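Local atomic coordinates of ABC transporter substrate binding protein (Ribose) (Agrobacterium vitis, PDB entry 4WUT), a protein that binds D-fucose and probably delivers sugars to a bacterial ABC transporter as its solute-binding component. Residues E65-V79 with L88-K102. Sequence-based numbering, arbitrary orientation.
Sequences ESAIADQVNMVENAV and LAPSDPDALVPAVKK. With FCB (beta-D-fucopyranose), chain E.
Gln-71 reaches from helix 68-79 to the loop that follows strand 85-88 and grips its backbone with both ends of the amide. Gln-71 OE1 accepts from Ser-91 N at 2.8 Å, while Gln-71 NE2 donates to Ala-89 O at 2.9 Å with an N-H...O angle of 163°. An extended chain, with CG anti to the backbone N (chi1 -161°), carries the amide that far, and a further bond from NE2 to Val-30 O ties in a second loop and helps fix the amide's rotation. Leu-96 covers part of Gln-71 OE1 with its methyls and with CG, the latter 3.5 Å away.

Around this clamp the packing is tight. Ile-68 splits its branches, CD1 lying against Ser-91 CB and CG2 meeting Ala-95 CB at 3.6 Å. Val-75 also divides: CG2 touches Leu-88 CD1 and Leu-96 CD1, whereas CG1 rests on Ala-99 CB at 3.7 Å. Toward solvent the contact loosens; Glu-76 OE2 and Lys-102 NZ stay 4.1 Å apart, too far for a salt bridge. At the sugar end a water bridges Glu-65 O and Ser-91 O, and Glu-65 OE1 accepts from O4 of the fucose and also bonds Ser-193.

Helices 68-79 and 97-102 run nearly parallel (7°), their axes 9.1 Å apart at closest approach, as successive helices of the alternating beta-alpha units in a periplasmic binding protein lobe. Gln-71 and Val-75 pack from helix 68-79 on Ile-29. Strand 85-88 lies between strands 25-29 and 110-113, and its Leu-88 touches Ile-29 on one neighbour and Ile-112 on the other.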
loop_
_atom_site.group_PDB
_atom_site.type_symbol
_atom_site.label_atom_id
_atom_site.label_comp_id
_atom_site.label_asym_id
_atom_site.label_seq_id
_atom_site.Cartn_x
_atom_site.Cartn_y
_atom_site.Cartn_z
ATOM N N GLU A 65 -6.767 7.174 6.276
ATOM C CA GLU A 65 -5.474 7.472 5.671
ATOM C C GLU A 65 -5.297 8.915 5.251
ATOM O O GLU A 65 -4.172 9.382 5.090
ATOM C CB GLU A 65 -5.219 6.556 4.455
ATOM C CG GLU A 65 -5.204 5.071 4.816
ATOM C CD GLU A 65 -4.458 4.187 3.843
ATOM O OE1 GLU A 65 -4.170 4.611 2.674
ATOM O OE2 GLU A 65 -4.118 3.061 4.282
ATOM N N SER A 66 -6.412 9.626 5.103
ATOM C CA SER A 66 -6.409 11.043 4.773
ATOM C C SER A 66 -6.160 11.949 5.989
ATOM O O SER A 66 -5.956 13.157 5.832
ATOM C CB SER A 66 -7.750 11.423 4.139
ATOM O OG SER A 66 -8.846 11.018 4.933
ATOM N N ALA A 67 -6.200 11.368 7.188
ATOM C CA ALA A 67 -6.012 12.129 8.430
ATOM C C ALA A 67 -4.536 12.321 8.708
ATOM O O ALA A 67 -3.973 11.658 9.587
ATOM C CB ALA A 67 -6.618 11.390 9.574
ATOM N N ILE A 68 -3.916 13.242 7.979
ATOM C CA ILE A 68 -2.480 13.440 8.019
ATOM C C ILE A 68 -2.035 14.130 9.305
ATOM O O ILE A 68 -1.076 13.693 9.967
ATOM C CB ILE A 68 -1.994 14.291 6.820
ATOM C CG1 ILE A 68 -2.577 13.805 5.501
ATOM C CG2 ILE A 68 -0.505 14.307 6.754
ATOM C CD1 ILE A 68 -2.327 12.381 5.258
ATOM N N ALA A 69 -2.729 15.188 9.662
ATOM C CA ALA A 69 -2.381 15.919 10.874
ATOM C C ALA A 69 -2.472 15.014 12.099
ATOM O O ALA A 69 -1.664 15.112 13.025
ATOM C CB ALA A 69 -3.268 17.120 11.044
ATOM N N ASP A 70 -3.467 14.133 12.110
ATOM C CA ASP A 70 -3.609 13.207 13.221
ATOM C C ASP A 70 -2.411 12.279 13.311
ATOM O O ASP A 70 -1.975 11.934 14.408
ATOM C CB ASP A 70 -4.897 12.392 13.086
ATOM C CG ASP A 70 -6.133 13.168 13.490
ATOM O OD1 ASP A 70 -6.011 14.248 14.121
ATOM O OD2 ASP A 70 -7.246 12.679 13.200
ATOM N N GLN A 71 -1.883 11.836 12.161
ATOM C CA GLN A 71 -0.711 10.975 12.199
ATOM C C GLN A 71 0.531 11.735 12.666
ATOM O O GLN A 71 1.332 11.196 13.421
ATOM C CB GLN A 71 -0.449 10.273 10.858
ATOM C CG GLN A 71 0.446 9.061 11.056
ATOM C CD GLN A 71 1.029 8.517 9.780
ATOM O OE1 GLN A 71 1.633 9.245 8.984
ATOM N NE2 GLN A 71 0.891 7.217 9.599
ATOM N N VAL A 72 0.690 12.974 12.207
ATOM C CA VAL A 72 1.783 13.810 12.677
ATOM C C VAL A 72 1.736 13.907 14.207
ATOM O O VAL A 72 2.726 13.736 14.897
ATOM C CB VAL A 72 1.697 15.215 12.071
ATOM C CG1 VAL A 72 2.632 16.192 12.780
ATOM C CG2 VAL A 72 2.000 15.186 10.547
ATOM N N ASN A 73 0.561 14.203 14.736
ATOM C CA ASN A 73 0.389 14.284 16.177
ATOM C C ASN A 73 0.842 12.996 16.904
ATOM O O ASN A 73 1.513 13.057 17.950
ATOM C CB ASN A 73 -1.071 14.650 16.469
ATOM C CG ASN A 73 -1.388 14.657 17.933
ATOM O OD1 ASN A 73 -1.787 13.636 18.500
ATOM N ND2 ASN A 73 -1.244 15.817 18.560
HETATM N N MSE A 74 0.502 11.837 16.346
HETATM C CA MSE A 74 0.920 10.560 16.920
HETATM C C MSE A 74 2.427 10.388 16.965
HETATM O O MSE A 74 2.969 9.916 17.955
HETATM C CB MSE A 74 0.314 9.392 16.164
HETATM C CG MSE A 74 -1.131 9.244 16.436
HETATM SE SE MSE A 74 -1.831 7.643 15.547
HETATM C CE MSE A 74 -3.661 7.789 16.198
ATOM N N VAL A 75 3.102 10.737 15.875
ATOM C CA VAL A 75 4.545 10.608 15.855
ATOM C C VAL A 75 5.197 11.608 16.849
ATOM O O VAL A 75 6.093 11.247 17.635
ATOM C CB VAL A 75 5.083 10.832 14.431
ATOM C CG1 VAL A 75 6.594 10.806 14.437
ATOM C CG2 VAL A 75 4.516 9.806 13.456
ATOM N N GLU A 76 4.718 12.850 16.861
ATOM C CA GLU A 76 5.228 13.836 17.799
ATOM C C GLU A 76 5.075 13.337 19.219
ATOM O O GLU A 76 5.957 13.506 20.052
ATOM C CB GLU A 76 4.440 15.138 17.677
ATOM C CG GLU A 76 4.727 15.929 16.426
ATOM C CD GLU A 76 3.792 17.122 16.306
ATOM O OE1 GLU A 76 2.805 17.218 17.097
ATOM O OE2 GLU A 76 4.024 17.958 15.419
ATOM N N ASN A 77 3.914 12.773 19.517
ATOM C CA ASN A 77 3.637 12.287 20.847
ATOM C C ASN A 77 4.546 11.125 21.244
ATOM O O ASN A 77 4.983 11.025 22.389
ATOM C CB ASN A 77 2.166 11.890 20.956
ATOM C CG ASN A 77 1.226 13.099 20.947
ATOM O OD1 ASN A 77 1.655 14.236 21.150
ATOM N ND2 ASN A 77 -0.058 12.841 20.724
ATOM N N ALA A 78 4.829 10.257 20.276
ATOM C CA ALA A 78 5.761 9.150 20.493
ATOM C C ALA A 78 7.150 9.689 20.847
ATOM O O ALA A 78 7.813 9.190 21.749
ATOM C CB ALA A 78 5.811 8.236 19.266
ATOM N N VAL A 79 7.596 10.700 20.123
ATOM C CA VAL A 79 8.886 11.318 20.420
ATOM C C VAL A 79 8.875 11.954 21.809
ATOM O O VAL A 79 9.840 11.849 22.580
ATOM C CB VAL A 79 9.234 12.362 19.360
ATOM C CG1 VAL A 79 10.473 13.138 19.756
ATOM C CG2 VAL A 79 9.444 11.707 18.013
ATOM N N LEU A 88 7.198 3.485 11.192
ATOM C CA LEU A 88 6.218 4.437 10.656
ATOM C C LEU A 88 5.892 4.153 9.197
ATOM O O LEU A 88 6.810 4.013 8.382
ATOM C CB LEU A 88 6.770 5.859 10.748
ATOM C CG LEU A 88 5.915 6.975 10.136
ATOM C CD1 LEU A 88 4.548 7.118 10.826
ATOM C CD2 LEU A 88 6.694 8.280 10.196
ATOM N N ALA A 89 4.599 4.063 8.876
ATOM C CA ALA A 89 4.113 4.100 7.498
ATOM C C ALA A 89 3.505 5.485 7.283
ATOM O O ALA A 89 2.338 5.727 7.642
ATOM C CB ALA A 89 3.076 3.032 7.241
ATOM N N PRO A 90 4.292 6.412 6.746
ATOM C CA PRO A 90 3.857 7.815 6.751
ATOM C C PRO A 90 2.721 8.047 5.783
ATOM O O PRO A 90 2.786 7.600 4.636
ATOM C CB PRO A 90 5.105 8.585 6.306
ATOM C CG PRO A 90 5.890 7.592 5.554
ATOM C CD PRO A 90 5.662 6.273 6.227
ATOM N N SER A 91 1.689 8.774 6.223
ATOM C CA SER A 91 0.526 9.025 5.386
ATOM C C SER A 91 0.784 10.081 4.304
ATOM O O SER A 91 -0.007 10.206 3.358
ATOM C CB SER A 91 -0.659 9.426 6.244
ATOM O OG SER A 91 -0.983 8.355 7.114
ATOM N N ASP A 92 1.882 10.817 4.449
ATOM C CA ASP A 92 2.291 11.823 3.470
ATOM C C ASP A 92 3.820 11.898 3.479
ATOM O O ASP A 92 4.423 11.804 4.552
ATOM C CB ASP A 92 1.705 13.203 3.796
ATOM C CG ASP A 92 1.958 14.211 2.676
ATOM O OD1 ASP A 92 1.175 14.179 1.708
ATOM O OD2 ASP A 92 2.945 14.999 2.744
ATOM N N PRO A 93 4.463 12.021 2.298
ATOM C CA PRO A 93 5.922 11.991 2.299
ATOM C C PRO A 93 6.587 13.273 2.773
ATOM O O PRO A 93 7.761 13.235 3.117
ATOM C CB PRO A 93 6.264 11.701 0.830
ATOM C CG PRO A 93 5.103 12.147 0.046
ATOM C CD PRO A 93 3.901 11.966 0.937
ATOM N N ASP A 94 5.833 14.354 2.812
ATOM C CA ASP A 94 6.349 15.647 3.229
ATOM C C ASP A 94 5.872 16.077 4.620
ATOM O O ASP A 94 6.670 16.560 5.436
ATOM C CB ASP A 94 5.972 16.691 2.180
ATOM C CG ASP A 94 6.604 16.404 0.840
ATOM O OD1 ASP A 94 7.841 16.499 0.753
ATOM O OD2 ASP A 94 5.866 16.080 -0.122
ATOM N N ALA A 95 4.583 15.922 4.890
ATOM C CA ALA A 95 4.031 16.392 6.148
ATOM C C ALA A 95 4.640 15.703 7.348
ATOM O O ALA A 95 4.634 16.282 8.442
ATOM C CB ALA A 95 2.528 16.221 6.167
ATOM N N LEU A 96 5.132 14.474 7.174
ATOM C CA LEU A 96 5.690 13.721 8.297
ATOM C C LEU A 96 7.190 13.974 8.537
ATOM O O LEU A 96 7.742 13.547 9.554
ATOM C CB LEU A 96 5.470 12.218 8.098
ATOM C CG LEU A 96 4.103 11.665 8.552
ATOM C CD1 LEU A 96 4.028 11.694 10.086
ATOM C CD2 LEU A 96 2.920 12.384 7.930
ATOM N N VAL A 97 7.837 14.709 7.636
ATOM C CA VAL A 97 9.275 14.939 7.773
ATOM C C VAL A 97 9.678 15.674 9.060
ATOM O O VAL A 97 10.604 15.248 9.742
ATOM C CB VAL A 97 9.840 15.635 6.550
ATOM C CG1 VAL A 97 11.316 15.940 6.781
ATOM C CG2 VAL A 97 9.656 14.748 5.333
ATOM N N PRO A 98 8.970 16.760 9.424
ATOM C CA PRO A 98 9.386 17.462 10.643
ATOM C C PRO A 98 9.324 16.605 11.905
ATOM O O PRO A 98 10.218 16.711 12.743
ATOM C CB PRO A 98 8.395 18.627 10.714
ATOM C CG PRO A 98 8.059 18.883 9.293
ATOM C CD PRO A 98 7.970 17.538 8.672
ATOM N N ALA A 99 8.315 15.743 12.021
ATOM C CA ALA A 99 8.207 14.887 13.195
ATOM C C ALA A 99 9.284 13.810 13.211
ATOM O O ALA A 99 9.823 13.472 14.268
ATOM C CB ALA A 99 6.814 14.265 13.263
ATOM N N VAL A 100 9.612 13.272 12.032
ATOM C CA VAL A 100 10.681 12.295 11.910
ATOM C C VAL A 100 12.046 12.928 12.196
ATOM O O VAL A 100 12.871 12.316 12.867
ATOM C CB VAL A 100 10.637 11.603 10.534
ATOM C CG1 VAL A 100 11.858 10.734 10.308
ATOM C CG2 VAL A 100 9.365 10.810 10.404
ATOM N N LYS A 101 12.253 14.160 11.742
ATOM C CA LYS A 101 13.453 14.921 12.128
ATOM C C LYS A 101 13.575 15.078 13.655
ATOM O O LYS A 101 14.657 14.931 14.232
ATOM C CB LYS A 101 13.430 16.295 11.467
ATOM C CG LYS A 101 14.668 17.151 11.760
ATOM C CD LYS A 101 14.636 18.414 10.896
ATOM C CE LYS A 101 15.899 19.241 11.047
ATOM N NZ LYS A 101 15.837 20.126 12.235
ATOM N N LYS A 102 12.454 15.413 14.313
ATOM C CA LYS A 102 12.415 15.470 15.770
ATOM C C LYS A 102 12.787 14.125 16.423
ATOM O O LYS A 102 13.492 14.105 17.416
ATOM C CB LYS A 102 11.036 15.944 16.255
ATOM C CG LYS A 102 10.791 17.426 16.056
ATOM C CD LYS A 102 9.402 17.812 16.533
ATOM C CE LYS A 102 9.103 19.271 16.272
ATOM N NZ LYS A 102 7.657 19.584 16.517
HETATM C C1 FCB E . -1.689 -0.605 0.403
HETATM C C2 FCB E . -0.767 0.607 0.376
HETATM C C3 FCB E . -0.754 1.290 1.632
HETATM C C4 FCB E . -2.198 1.629 2.088
HETATM C C5 FCB E . -2.978 0.287 2.019
HETATM C C6 FCB E . -4.465 0.444 2.449
HETATM O O1 FCB E . -1.854 -0.966 -0.886
HETATM O O2 FCB E . 0.566 0.094 0.100
HETATM O O3 FCB E . 0.024 2.499 1.438
HETATM O O4 FCB E . -2.787 2.661 1.258
HETATM O O5 FCB E . -3.001 -0.180 0.741
HETATM O O HOH W 1 -2.256 8.647 3.156
HETATM O O HOH W 2 -3.179 8.795 8.639
#